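PDB 2QUP: BH1478 protein from Bacillus halodurans, which is of unknown function and belongs to the DUF327 family, folding as a single chain built almost wholly of long alpha-helices. Local coordinates for residues F76-L87 with K137-A145. Numbering follows the deposited sequence.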
ATOM      1  N   PHE A  76      -0.852  -5.501   0.643  1.00 25.63           N
ATOM      2  CA  PHE A  76      -0.160  -4.472   1.399  1.00 25.83           C
ATOM      3  C   PHE A  76      -1.101  -3.801   2.392  1.00 28.91           C
ATOM      4  O   PHE A  76      -0.770  -3.718   3.566  1.00 35.85           O
ATOM      5  CB  PHE A  76       0.414  -3.404   0.449  1.00 21.08           C
ATOM      6  CG  PHE A  76       1.360  -2.435   1.114  1.00 19.17           C
ATOM      7  CD1 PHE A  76       2.742  -2.593   0.982  1.00 24.13           C
ATOM      8  CD2 PHE A  76       0.869  -1.354   1.871  1.00 15.07           C
ATOM      9  CE1 PHE A  76       3.640  -1.684   1.601  1.00 30.31           C
ATOM     10  CE2 PHE A  76       1.751  -0.449   2.503  1.00 11.11           C
ATOM     11  CZ  PHE A  76       3.138  -0.593   2.355  1.00 14.68           C
ATOM     12  N   VAL A  77      -2.233  -3.280   1.896  1.00 28.32           N
ATOM     13  CA  VAL A  77      -3.255  -2.658   2.723  1.00 21.16           C
ATOM     14  C   VAL A  77      -3.599  -3.500   3.955  1.00 25.66           C
ATOM     15  O   VAL A  77      -3.557  -2.999   5.069  1.00 32.58           O
ATOM     16  CB  VAL A  77      -4.511  -2.314   1.940  1.00 26.60           C
ATOM     17  CG1 VAL A  77      -5.624  -1.792   2.876  1.00 27.21           C
ATOM     18  CG2 VAL A  77      -4.196  -1.251   0.883  1.00 12.61           C
ATOM     19  N   GLY A  78      -3.899  -4.773   3.745  1.00 26.34           N
ATOM     20  CA  GLY A  78      -4.171  -5.704   4.851  1.00 28.59           C
ATOM     21  C   GLY A  78      -3.083  -5.662   5.891  1.00 26.98           C
ATOM     22  O   GLY A  78      -3.358  -5.466   7.070  1.00 34.08           O
ATOM     23  N   ASP A  79      -1.838  -5.823   5.449  1.00 33.09           N
ATOM     24  CA  ASP A  79      -0.699  -5.915   6.362  1.00 32.71           C
ATOM     25  C   ASP A  79      -0.320  -4.588   6.998  1.00 30.82           C
ATOM     26  O   ASP A  79       0.137  -4.558   8.132  1.00 30.57           O
ATOM     27  CB  ASP A  79       0.515  -6.509   5.656  1.00 34.44           C
ATOM     28  CG  ASP A  79       0.365  -7.992   5.377  1.00 39.75           C
ATOM     29  OD1 ASP A  79       1.152  -8.518   4.565  1.00 44.82           O
ATOM     30  OD2 ASP A  79      -0.534  -8.636   5.960  1.00 52.37           O
ATOM     31  N   ALA A  80      -0.487  -3.496   6.254  1.00 26.39           N
ATOM     32  CA  ALA A  80      -0.203  -2.167   6.759  1.00 26.11           C
ATOM     33  C   ALA A  80      -1.206  -1.665   7.793  1.00 28.84           C
ATOM     34  O   ALA A  80      -0.800  -1.034   8.775  1.00 29.61           O
ATOM     35  CB  ALA A  80      -0.088  -1.178   5.624  1.00 20.77           C
ATOM     36  N   VAL A  81      -2.499  -1.928   7.573  1.00 29.87           N
ATOM     37  CA  VAL A  81      -3.543  -1.637   8.585  1.00 26.05           C
ATOM     38  C   VAL A  81      -3.281  -2.388   9.883  1.00 25.69           C
ATOM     39  O   VAL A  81      -3.368  -1.814  10.957  1.00 29.44           O
ATOM     40  CB  VAL A  81      -4.990  -1.940   8.096  1.00 27.38           C
ATOM     41  CG1 VAL A  81      -6.022  -1.636   9.199  1.00 33.15           C
ATOM     42  CG2 VAL A  81      -5.348  -1.115   6.893  1.00 20.89           C
ATOM     43  N   GLU A  82      -2.945  -3.668   9.772  1.00 31.46           N
ATOM     44  CA  GLU A  82      -2.647  -4.493  10.939  1.00 31.32           C
ATOM     45  C   GLU A  82      -1.470  -3.952  11.740  1.00 34.10           C
ATOM     46  O   GLU A  82      -1.564  -3.849  12.961  1.00 37.82           O
ATOM     47  CB  GLU A  82      -2.389  -5.937  10.528  1.00 33.15           C
ATOM     48  CG  GLU A  82      -2.543  -6.921  11.668  1.00 45.58           C
ATOM     49  CD  GLU A  82      -1.809  -8.216  11.421  1.00 54.96           C
ATOM     50  OE1 GLU A  82      -1.875  -9.103  12.295  1.00 58.20           O
ATOM     51  OE2 GLU A  82      -1.166  -8.348  10.355  1.00 62.12           O
ATOM     52  N   LEU A  83      -0.385  -3.584  11.052  1.00 30.95           N
ATOM     53  CA  LEU A  83       0.730  -2.873  11.686  1.00 31.12           C
ATOM     54  C   LEU A  83       0.364  -1.492  12.249  1.00 32.71           C
ATOM     55  O   LEU A  83       0.679  -1.199  13.400  1.00 37.54           O
ATOM     56  CB  LEU A  83       1.932  -2.767  10.738  1.00 28.23           C
ATOM     57  CG  LEU A  83       3.216  -2.155  11.309  1.00 32.65           C
ATOM     58  CD1 LEU A  83       3.762  -2.976  12.489  1.00 32.94           C
ATOM     59  CD2 LEU A  83       4.273  -1.966  10.230  1.00 29.37           C
ATOM     60  N   GLY A  84      -0.285  -0.655  11.436  1.00 30.87           N
ATOM     61  CA  GLY A  84      -0.787   0.651  11.867  1.00 26.09           C
ATOM     62  C   GLY A  84      -1.571   0.694  13.169  1.00 34.30           C
ATOM     63  O   GLY A  84      -1.294   1.524  14.041  1.00 31.41           O
ATOM     64  N   LEU A  85      -2.536  -0.214  13.290  1.00 31.50           N
ATOM     65  CA  LEU A  85      -3.380  -0.316  14.470  1.00 35.02           C
ATOM     66  C   LEU A  85      -2.611  -0.787  15.694  1.00 40.34           C
ATOM     67  O   LEU A  85      -2.945  -0.396  16.810  1.00 42.42           O
ATOM     68  CB  LEU A  85      -4.586  -1.241  14.221  1.00 31.84           C
ATOM     69  CG  LEU A  85      -5.645  -0.855  13.177  1.00 28.45           C
ATOM     70  CD1 LEU A  85      -6.636  -1.990  13.018  1.00 27.56           C
ATOM     71  CD2 LEU A  85      -6.379   0.460  13.520  1.00 20.99           C
ATOM     72  N   ARG A  86      -1.592  -1.620  15.498  1.00 36.64           N
ATOM     73  CA  ARG A  86      -0.757  -2.036  16.627  1.00 39.58           C
ATOM     74  C   ARG A  86       0.176  -0.923  17.102  1.00 39.94           C
ATOM     75  O   ARG A  86       0.324  -0.702  18.307  1.00 42.82           O
ATOM     76  CB  ARG A  86       0.040  -3.286  16.291  1.00 40.90           C
ATOM     77  CG  ARG A  86       0.357  -4.153  17.499  1.00 44.09           C
ATOM     78  CD  ARG A  86       0.832  -5.546  17.084  1.00 45.11           C
ATOM     79  NE  ARG A  86       2.021  -5.527  16.224  1.00 46.60           N
ATOM     80  CZ  ARG A  86       2.044  -5.916  14.950  1.00 45.88           C
ATOM     81  NH1 ARG A  86       0.937  -6.356  14.364  1.00 41.53           N
ATOM     82  NH2 ARG A  86       3.175  -5.867  14.258  1.00 45.40           N
ATOM     83  N   LEU A  87       0.783  -0.214  16.152  1.00 38.92           N
ATOM     84  CA  LEU A  87       1.659   0.918  16.450  1.00 40.23           C
ATOM     85  C   LEU A  87       0.959   2.043  17.195  1.00 45.18           C
ATOM     86  O   LEU A  87       1.606   2.748  17.969  1.00 46.61           O
ATOM     87  CB  LEU A  87       2.275   1.491  15.184  1.00 34.92           C
ATOM     88  CG  LEU A  87       3.346   0.698  14.443  1.00 39.92           C
ATOM     89  CD1 LEU A  87       3.922   1.561  13.323  1.00 28.73           C
ATOM     90  CD2 LEU A  87       4.431   0.205  15.395  1.00 38.90           C
ATOM     91  N   LYS A 137       0.840   4.766  -4.052  1.00 17.38           N
ATOM     92  CA  LYS A 137       2.012   4.460  -3.199  1.00 16.37           C
ATOM     93  C   LYS A 137       2.134   5.488  -2.078  1.00 28.71           C
ATOM     94  O   LYS A 137       2.352   5.122  -0.925  1.00 17.46           O
ATOM     95  CB  LYS A 137       3.311   4.454  -4.004  1.00 23.53           C
ATOM     96  CG  LYS A 137       4.546   4.145  -3.174  1.00 18.77           C
ATOM     97  CD  LYS A 137       5.839   4.558  -3.849  1.00 23.30           C
ATOM     98  CE  LYS A 137       7.029   4.036  -3.026  1.00 31.56           C
ATOM     99  NZ  LYS A 137       8.302   3.992  -3.804  1.00 24.89           N
ATOM    100  N   GLY A 138       1.946   6.768  -2.415  1.00 15.56           N
ATOM    101  CA  GLY A 138       1.926   7.838  -1.422  1.00 22.92           C
ATOM    102  C   GLY A 138       0.903   7.658  -0.317  1.00 30.33           C
ATOM    103  O   GLY A 138       1.213   7.832   0.857  1.00 37.01           O
ATOM    104  N   LEU A 139      -0.315   7.286  -0.682  1.00 24.00           N
ATOM    105  CA  LEU A 139      -1.297   6.883   0.307  1.00 23.14           C
ATOM    106  C   LEU A 139      -0.848   5.616   1.071  1.00 20.69           C
ATOM    107  O   LEU A 139      -0.967   5.545   2.302  1.00 25.75           O
ATOM    108  CB  LEU A 139      -2.657   6.694  -0.356  1.00 24.67           C
ATOM    109  CG  LEU A 139      -3.234   7.965  -1.011  1.00 29.13           C
ATOM    110  CD1 LEU A 139      -4.404   7.643  -1.925  1.00 33.47           C
ATOM    111  CD2 LEU A 139      -3.650   8.950   0.043  1.00 23.59           C
ATOM    112  N   LEU A 140      -0.315   4.641   0.357  1.00 24.57           N
ATOM    113  CA  LEU A 140      -0.010   3.322   0.966  1.00 15.72           C
ATOM    114  C   LEU A 140       0.983   3.356   2.112  1.00 28.48           C
ATOM    115  O   LEU A 140       0.845   2.641   3.132  1.00 23.35           O
ATOM    116  CB  LEU A 140       0.526   2.367  -0.096  1.00 22.88           C
ATOM    117  CG  LEU A 140      -0.447   1.637  -1.031  1.00 24.83           C
ATOM    118  CD1 LEU A 140       0.345   0.764  -1.976  1.00 10.24           C
ATOM    119  CD2 LEU A 140      -1.497   0.810  -0.298  1.00 21.40           C
ATOM    120  N   ILE A 141       2.033   4.144   1.926  1.00 20.49           N
ATOM    121  CA  ILE A 141       3.086   4.217   2.935  1.00 29.85           C
ATOM    122  C   ILE A 141       2.612   4.961   4.195  1.00 29.79           C
ATOM    123  O   ILE A 141       3.163   4.781   5.274  1.00 37.21           O
ATOM    124  CB  ILE A 141       4.406   4.818   2.365  1.00 29.19           C
ATOM    125  CG1 ILE A 141       4.169   6.212   1.787  1.00 32.50           C
ATOM    126  CG2 ILE A 141       5.021   3.911   1.298  1.00 29.17           C
ATOM    127  CD1 ILE A 141       5.427   6.901   1.304  1.00 34.90           C
ATOM    128  N   ASN A 142       1.587   5.798   4.047  1.00 37.30           N
ATOM    129  CA  ASN A 142       0.993   6.497   5.184  1.00 33.68           C
ATOM    130  C   ASN A 142       0.023   5.666   6.027  1.00 36.77           C
ATOM    131  O   ASN A 142      -0.466   6.155   7.041  1.00 36.85           O
ATOM    132  CB  ASN A 142       0.243   7.720   4.713  1.00 34.66           C
ATOM    133  CG  ASN A 142       1.138   8.755   4.087  1.00 41.56           C
ATOM    134  OD1 ASN A 142       2.317   8.854   4.401  1.00 42.28           O
ATOM    135  ND2 ASN A 142       0.566   9.550   3.201  1.00 50.36           N
ATOM    136  N   ILE A 143      -0.285   4.443   5.595  1.00 32.05           N
ATOM    137  CA  ILE A 143      -1.275   3.612   6.294  1.00 26.03           C
ATOM    138  C   ILE A 143      -0.756   3.293   7.670  1.00 26.92           C
ATOM    139  O   ILE A 143      -1.439   3.540   8.666  1.00 29.13           O
ATOM    140  CB  ILE A 143      -1.673   2.291   5.535  1.00 24.67           C
ATOM    141  CG1 ILE A 143      -2.596   2.606   4.352  1.00 26.74           C
ATOM    142  CG2 ILE A 143      -2.520   1.413   6.448  1.00 25.84           C
ATOM    143  CD1 ILE A 143      -2.691   1.507   3.288  1.00 19.38           C
ATOM    144  N   TYR A 144       0.459   2.761   7.730  1.00 28.41           N
ATOM    145  CA  TYR A 144       0.909   2.128   8.959  1.00 36.84           C
ATOM    146  C   TYR A 144       1.393   3.174   9.954  1.00 43.28           C
ATOM    147  O   TYR A 144       1.098   3.087  11.149  1.00 51.97           O
ATOM    148  CB  TYR A 144       1.955   1.045   8.694  1.00 29.29           C
ATOM    149  CG  TYR A 144       3.174   1.527   7.949  1.00 25.84           C
ATOM    150  CD1 TYR A 144       4.255   2.080   8.634  1.00 34.29           C
ATOM    151  CD2 TYR A 144       3.248   1.435   6.560  1.00 29.23           C
ATOM    152  CE1 TYR A 144       5.365   2.544   7.966  1.00 39.56           C
ATOM    153  CE2 TYR A 144       4.363   1.887   5.883  1.00 42.41           C
ATOM    154  CZ  TYR A 144       5.417   2.441   6.596  1.00 36.94           C
ATOM    155  OH  TYR A 144       6.532   2.897   5.944  1.00 46.68           O
ATOM    156  N   ALA A 145       2.095   4.183   9.451  1.00 42.93           N
ATOM    157  CA  ALA A 145       2.558   5.278  10.279  1.00 43.57           C
ATOM    158  C   ALA A 145       2.922   6.430   9.383  1.00 45.54           C
ATOM    159  O   ALA A 145       3.209   6.213   8.210  1.00 41.62           O
ATOM    160  CB  ALA A 145       3.746   4.855  11.116  1.00 51.72           C
ATOM    161  OXT ALA A 145       2.932   7.576   9.820  1.00 45.14           O
TER
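A chi1 of -169° sets the Phe76 ring opposite its own backbone N and sends it across to Leu140, whose own CG lies beside the backbone N and carries CD2 between Phe76 and Val77. The Phe76 ring presents its edge to the Leu140 carbonyl, CE2 standing 3.3 Å from Leu140 O, while Leu140 CD2 packs 3.6 Å from Val77 CG2, the two side chains crossing at about a right angle. One turn on, Ile143 lays CG2 over the small Ala80, 3.6 Å from Ala80 CB, and also meets Val81 CG2. Tyr144 rests CB 3.5 Å from Ala80 O; its ring turns an edge to Ala80 CB. Gly84 brings the backbones closest: its CA makes a CA-H...O contact of 3.2 Å with Tyr144 O, and the approach is tight. Leu87 CD1 closes the row against Ala145 CB. Phe76 also touches Met47 and Ile50 of helix 27-60, and an alanine here would probably open a gap between that helix and Leu140. The axes of segments 76-87 and 137-144 approach to 8.3 Å at 36°, packing the C-terminal parts of helices 63-88 and 126-144 together in an all-helical bundle.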